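Local coordinates for mitogen-activated protein kinase, putative (Map kinase-like protein) (Leishmania major, PDB 3PG1) that is assigned to the MAP kinase family and probably binds ATP and transfers its terminal phosphate to serine or threonine residues of protein substrates, at residues Leu294-Lys299 with Glu312-His317; Asp216-Gly221 with Lys299-Asn304. One frame throughout, in Å; residues are numbered along the deposited sequence.

Contact 1 of 2, residues Leu294-Lys299 with Glu312-His317; sequences LDLIAK and EQALRH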
loop_
_atom_site.group_PDB
_atom_site.type_symbol
_atom_site.label_atom_id
_atom_site.label_comp_id
_atom_site.label_asym_id
_atom_site.label_seq_id
_atom_site.Cartn_x
_atom_site.Cartn_y
_atom_site.Cartn_z
ATOM N N LEU A 294 12.627 -3.162 -20.384
ATOM C CA LEU A 294 11.627 -2.368 -21.109
ATOM C C LEU A 294 10.409 -3.187 -21.497
ATOM O O LEU A 294 9.306 -2.663 -21.458
ATOM C CB LEU A 294 12.199 -1.733 -22.381
ATOM C CG LEU A 294 13.049 -0.499 -22.191
ATOM C CD1 LEU A 294 13.730 -0.137 -23.514
ATOM C CD2 LEU A 294 12.213 0.662 -21.641
ATOM N N ASP A 295 10.645 -4.424 -21.955
ATOM C CA ASP A 295 9.631 -5.382 -22.353
ATOM C C ASP A 295 8.678 -5.620 -21.173
ATOM O O ASP A 295 7.468 -5.557 -21.350
ATOM C CB ASP A 295 10.272 -6.697 -22.811
ATOM C CG ASP A 295 9.222 -7.678 -23.289
ATOM O OD1 ASP A 295 8.665 -7.458 -24.393
ATOM O OD2 ASP A 295 8.846 -8.575 -22.500
ATOM N N LEU A 296 9.220 -5.829 -19.960
ATOM C CA LEU A 296 8.349 -6.012 -18.799
ATOM C C LEU A 296 7.585 -4.718 -18.441
ATOM O O LEU A 296 6.368 -4.757 -18.256
ATOM C CB LEU A 296 9.155 -6.530 -17.590
ATOM C CG LEU A 296 8.366 -6.586 -16.255
ATOM C CD1 LEU A 296 7.092 -7.535 -16.384
ATOM C CD2 LEU A 296 9.305 -7.056 -15.102
ATOM N N ILE A 297 8.271 -3.574 -18.390
ATOM C CA ILE A 297 7.594 -2.291 -18.094
ATOM C C ILE A 297 6.431 -2.078 -19.049
ATOM O O ILE A 297 5.351 -1.702 -18.608
ATOM C CB ILE A 297 8.591 -1.090 -18.191
ATOM C CG1 ILE A 297 9.590 -1.132 -17.047
ATOM C CG2 ILE A 297 7.833 0.277 -18.221
ATOM C CD1 ILE A 297 10.840 -0.188 -17.267
ATOM N N ALA A 298 6.649 -2.291 -20.353
ATOM C CA ALA A 298 5.573 -2.072 -21.373
ATOM C C ALA A 298 4.373 -3.013 -21.099
ATOM O O ALA A 298 3.226 -2.623 -21.271
ATOM C CB ALA A 298 6.133 -2.348 -22.774
ATOM N N LYS A 299 4.645 -4.227 -20.639
ATOM C CA LYS A 299 3.561 -5.182 -20.289
ATOM C C LYS A 299 2.806 -4.838 -19.034
ATOM O O LYS A 299 1.620 -5.119 -18.936
ATOM C CB LYS A 299 4.099 -6.590 -20.260
ATOM C CG LYS A 299 4.442 -7.049 -21.698
ATOM C CD LYS A 299 5.334 -8.289 -21.730
ATOM C CE LYS A 299 5.591 -8.616 -23.207
ATOM N NZ LYS A 299 6.586 -9.732 -23.365
ATOM N N GLU A 312 1.823 -13.184 -11.399
ATOM C CA GLU A 312 2.574 -14.407 -11.634
ATOM C C GLU A 312 3.366 -14.340 -12.942
ATOM O O GLU A 312 4.537 -14.693 -12.957
ATOM C CB GLU A 312 1.690 -15.678 -11.556
ATOM C CG GLU A 312 2.469 -16.909 -11.975
ATOM C CD GLU A 312 1.805 -18.277 -11.943
ATOM O OE1 GLU A 312 0.560 -18.367 -11.985
ATOM O OE2 GLU A 312 2.563 -19.262 -12.052
ATOM N N GLN A 313 2.747 -13.885 -14.020
ATOM C CA GLN A 313 3.470 -13.814 -15.300
ATOM C C GLN A 313 4.634 -12.773 -15.266
ATOM O O GLN A 313 5.662 -12.978 -15.924
ATOM C CB GLN A 313 2.496 -13.534 -16.463
ATOM C CG GLN A 313 1.555 -14.725 -16.804
ATOM C CD GLN A 313 2.231 -15.693 -17.768
ATOM O OE1 GLN A 313 3.123 -15.315 -18.536
ATOM N NE2 GLN A 313 1.870 -16.981 -17.733
ATOM N N ALA A 314 4.476 -11.693 -14.485
ATOM C CA ALA A 314 5.537 -10.657 -14.341
ATOM C C ALA A 314 6.691 -11.314 -13.568
ATOM O O ALA A 314 7.831 -11.192 -13.962
ATOM C CB ALA A 314 5.004 -9.489 -13.532
ATOM N N LEU A 315 6.382 -12.014 -12.466
ATOM C CA LEU A 315 7.399 -12.746 -11.666
ATOM C C LEU A 315 8.138 -13.800 -12.501
ATOM O O LEU A 315 9.353 -13.957 -12.334
ATOM C CB LEU A 315 6.798 -13.358 -10.404
ATOM C CG LEU A 315 6.463 -12.284 -9.291
ATOM C CD1 LEU A 315 5.455 -12.821 -8.298
ATOM C CD2 LEU A 315 7.742 -11.821 -8.551
ATOM N N ARG A 316 7.436 -14.433 -13.480
ATOM C CA ARG A 316 8.020 -15.446 -14.375
ATOM C C ARG A 316 8.702 -14.867 -15.604
ATOM O O ARG A 316 9.271 -15.609 -16.409
ATOM C CB ARG A 316 6.962 -16.469 -14.797
ATOM C CG ARG A 316 6.549 -17.390 -13.632
ATOM C CD ARG A 316 5.568 -18.412 -14.126
ATOM N NE ARG A 316 5.254 -19.420 -13.114
ATOM C CZ ARG A 316 5.962 -20.526 -12.898
ATOM N NH1 ARG A 316 7.076 -20.758 -13.592
ATOM N NH2 ARG A 316 5.572 -21.403 -11.997
ATOM N N HIS A 317 8.667 -13.546 -15.747
ATOM C CA HIS A 317 9.236 -12.864 -16.876
ATOM C C HIS A 317 10.765 -13.026 -16.835
ATOM O O HIS A 317 11.332 -13.009 -15.746
ATOM C CB HIS A 317 8.812 -11.361 -16.860
ATOM C CG HIS A 317 9.199 -10.589 -18.097
ATOM N ND1 HIS A 317 10.514 -10.183 -18.324
ATOM C CD2 HIS A 317 8.435 -10.185 -19.140
ATOM C CE1 HIS A 317 10.496 -9.519 -19.469
ATOM N NE2 HIS A 317 9.266 -9.479 -19.987
#

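Contact 2 of 2, residues Asp216-Gly221 with Lys299-Asn304; sequences DMWSAG and KMLEFN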
loop_
_atom_site.group_PDB
_atom_site.type_symbol
_atom_site.label_atom_id
_atom_site.label_comp_id
_atom_site.label_asym_id
_atom_site.label_seq_id
_atom_site.Cartn_x
_atom_site.Cartn_y
_atom_site.Cartn_z
ATOM N N ASP A 216 -2.928 -2.673 -9.316
ATOM C CA ASP A 216 -1.637 -2.702 -8.621
ATOM C C ASP A 216 -0.472 -2.935 -9.557
ATOM O O ASP A 216 0.632 -2.455 -9.265
ATOM C CB ASP A 216 -1.604 -3.743 -7.477
ATOM C CG ASP A 216 -2.557 -3.410 -6.341
ATOM O OD1 ASP A 216 -2.924 -4.339 -5.589
ATOM O OD2 ASP A 216 -2.922 -2.209 -6.195
ATOM N N MET A 217 -0.705 -3.692 -10.649
ATOM C CA MET A 217 0.318 -3.992 -11.651
ATOM C C MET A 217 0.703 -2.707 -12.393
ATOM O O MET A 217 1.873 -2.520 -12.725
ATOM C CB MET A 217 -0.152 -5.112 -12.613
ATOM C CG MET A 217 -0.072 -6.507 -11.999
ATOM S SD MET A 217 1.516 -6.864 -11.197
ATOM C CE MET A 217 2.582 -6.946 -12.626
ATOM N N TRP A 218 -0.278 -1.813 -12.618
ATOM C CA TRP A 218 -0.041 -0.509 -13.248
ATOM C C TRP A 218 0.846 0.329 -12.322
ATOM O O TRP A 218 1.825 0.904 -12.788
ATOM C CB TRP A 218 -1.357 0.263 -13.508
ATOM C CG TRP A 218 -1.064 1.623 -14.115
ATOM C CD1 TRP A 218 -0.809 2.791 -13.453
ATOM C CD2 TRP A 218 -0.986 1.926 -15.508
ATOM N NE1 TRP A 218 -0.594 3.808 -14.355
ATOM C CE2 TRP A 218 -0.715 3.311 -15.624
ATOM C CE3 TRP A 218 -1.151 1.166 -16.680
ATOM C CZ2 TRP A 218 -0.531 3.935 -16.866
ATOM C CZ3 TRP A 218 -1.061 1.800 -17.907
ATOM C CH2 TRP A 218 -0.693 3.160 -17.997
ATOM N N SER A 219 0.497 0.410 -11.022
ATOM C CA SER A 219 1.296 1.180 -10.055
ATOM C C SER A 219 2.739 0.676 -9.974
ATOM O O SER A 219 3.695 1.468 -9.916
ATOM C CB SER A 219 0.657 1.172 -8.671
ATOM O OG SER A 219 -0.718 1.525 -8.719
ATOM N N ALA A 220 2.889 -0.648 -9.957
ATOM C CA ALA A 220 4.205 -1.273 -9.905
ATOM C C ALA A 220 5.064 -0.899 -11.155
ATOM O O ALA A 220 6.249 -0.670 -11.008
ATOM C CB ALA A 220 4.042 -2.792 -9.765
ATOM N N GLY A 221 4.460 -0.869 -12.338
ATOM C CA GLY A 221 5.132 -0.476 -13.579
ATOM C C GLY A 221 5.585 0.980 -13.502
ATOM O O GLY A 221 6.681 1.306 -13.948
ATOM N N LYS A 299 4.645 -4.227 -20.639
ATOM C CA LYS A 299 3.561 -5.182 -20.289
ATOM C C LYS A 299 2.806 -4.838 -19.034
ATOM O O LYS A 299 1.620 -5.119 -18.936
ATOM C CB LYS A 299 4.099 -6.590 -20.260
ATOM C CG LYS A 299 4.442 -7.049 -21.698
ATOM C CD LYS A 299 5.334 -8.289 -21.730
ATOM C CE LYS A 299 5.591 -8.616 -23.207
ATOM N NZ LYS A 299 6.586 -9.732 -23.365
ATOM N N MET A 300 3.486 -4.230 -18.050
ATOM C CA MET A 300 2.823 -3.776 -16.817
ATOM C C MET A 300 1.997 -2.536 -17.123
ATOM O O MET A 300 1.053 -2.252 -16.400
ATOM C CB MET A 300 3.860 -3.401 -15.742
ATOM C CG MET A 300 4.729 -4.622 -15.355
ATOM S SD MET A 300 6.182 -4.174 -14.343
ATOM C CE MET A 300 5.484 -4.172 -12.821
ATOM N N LEU A 301 2.439 -1.739 -18.106
ATOM C CA LEU A 301 1.744 -0.466 -18.388
ATOM C C LEU A 301 0.821 -0.570 -19.588
ATOM O O LEU A 301 0.785 0.342 -20.423
ATOM C CB LEU A 301 2.768 0.684 -18.524
ATOM C CG LEU A 301 3.598 1.003 -17.230
ATOM C CD1 LEU A 301 4.644 2.048 -17.521
ATOM C CD2 LEU A 301 2.698 1.440 -16.065
ATOM N N GLU A 302 0.049 -1.680 -19.666
ATOM C CA GLU A 302 -0.980 -1.809 -20.694
ATOM C C GLU A 302 -2.143 -0.963 -20.223
ATOM O O GLU A 302 -2.584 -1.135 -19.094
ATOM C CB GLU A 302 -1.473 -3.273 -20.870
ATOM C CG GLU A 302 -0.572 -4.043 -21.802
ATOM C CD GLU A 302 -0.700 -3.730 -23.283
ATOM O OE1 GLU A 302 -1.646 -3.021 -23.697
ATOM O OE2 GLU A 302 0.139 -4.259 -24.040
ATOM N N PHE A 303 -2.651 -0.092 -21.091
ATOM C CA PHE A 303 -3.768 0.801 -20.746
ATOM C C PHE A 303 -4.982 -0.029 -20.312
ATOM O O PHE A 303 -5.634 0.261 -19.306
ATOM C CB PHE A 303 -4.133 1.648 -21.984
ATOM C CG PHE A 303 -5.117 2.756 -21.693
ATOM C CD1 PHE A 303 -4.675 4.045 -21.412
ATOM C CD2 PHE A 303 -6.489 2.501 -21.657
ATOM C CE1 PHE A 303 -5.593 5.077 -21.145
ATOM C CE2 PHE A 303 -7.407 3.529 -21.361
ATOM C CZ PHE A 303 -6.952 4.814 -21.145
ATOM N N ASN A 304 -5.274 -1.074 -21.063
ATOM C CA ASN A 304 -6.434 -1.908 -20.767
ATOM C C ASN A 304 -6.032 -3.038 -19.793
ATOM O O ASN A 304 -5.212 -3.879 -20.174
ATOM C CB ASN A 304 -6.998 -2.485 -22.092
ATOM C CG ASN A 304 -8.176 -3.418 -21.927
ATOM O OD1 ASN A 304 -8.584 -3.704 -20.813
ATOM N ND2 ASN A 304 -8.812 -3.852 -23.035
#

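Contact 1 of 2, residues Leu294-Lys299 with Glu312-His317
His317 reaches across to helix 291-300 and meets it in two ways at once, through a nitrogen at the ring edge and through one ring face. At the edge, His317 NE2 donates to Asp295 OD2 at 2.7 Å. The N-H...O angle of 163° makes this a nearly straight bond, and the oxygen lies close to the imidazole plane. The carboxylate is nevertheless turned 33° from that plane, and OD2 receives the histidine on its anti lone pair, the one away from OD1. Lys299 NZ, one helical turn along, meets the syn lone pair of Asp295 OD2, also at 2.7 Å, in a salt bridge. Two donors therefore grip one oxygen from different sides, which should restrict the rotation of the carboxylate. The lysine charge would probably help hold Asp295 ionised.

The pair joins two helices near the end of the kinase C-lobe, 291-300 and the short 311-315, usually called helices H and I. His317 begins an H-P-Y-F sequence, of the kind found near the C-terminal end of protein kinase catalytic domains.

Over the face, Leu296 CB sits 3.8 Å from the centroid of the His317 ring, almost directly above the ring centre, in a CH-pi contact. The imidazole is thus braced by a methylene on one face and tethered at its edge. Its other nitrogen, ND1, is hydrogen-bonded to the backbone N of Tyr319, so both ring nitrogens have partners. Deeper in, Leu296 has CG anti to its nitrogen (chi1 173°), which directs the branch at the neighbouring helix, where CD1 packs 4.0 Å from Ala314 CB. Tyr319 and Phe320 also touch the Leu296 side chain, and Met217 of helix 214-229 reaches Ala314 in one of its two conformers.

Contact 2 of 2, residues Asp216-Gly221 with Lys299-Asn304
The D-M-W-S-A-G sequence near the start of the long helix 214-229 of the kinase C-lobe, helix F in the usual nomenclature, packs here against the last turn of helix 291-300 and the chain that leaves it. Trp218 and Leu301 cross at about a right angle, and Leu301 CD2 stands 3.8 Å from the centroid of the six-membered ring of Trp218, 11° off its normal, in a CH-pi contact over one face. The indole edge takes the outgoing chain, with Trp218 CZ3 lying 3.5 Å from Glu302 O. That carbonyl also accepts a hydrogen bond from Arg308 NE, so its polar need is met while the tryptophan borders it.

Met300 covers the next turn. Its chain is extended at chi2 and bends at the sulfur (chi3 85°), bringing Met300 CE to 3.7 Å from Ala220 CB and 3.5 Å from Gly221 N. Met300 SD lies 3.9 Å from Gly221 CA. Met217, in one of its two conformers, is bent at both chi2 and chi3 and crosses Met300 at about a right angle. Asp216 bonds His157 N and Arg158 N, the H-R-D segment, a link characteristic of the helix F aspartate in protein kinases.

Contacts 1 and 2 use successive parts of one element: helix 291-300 presents Asp295, Leu296 and Lys299 to 312-317, then Met300 and the chain beyond it to 216-221. Lys299 belongs to both segments, but its amine serves contact 1. The two centres lie 10 Å apart, and in one conformer of Met217 its CE packs 3.6 Å from Ala314 CB, so helix 311-315 and helix 214-229 also meet. Arg308, in the connection between the segments of contact 1, bonds the carbonyl of Glu302 in contact 2. Through Asp216, contact 2 adjoins the H-R-D segment, the kinase catalytic loop. The centre of contact 1 lies about 20 Å from the chain's centre and that of contact 2 about 15 Å.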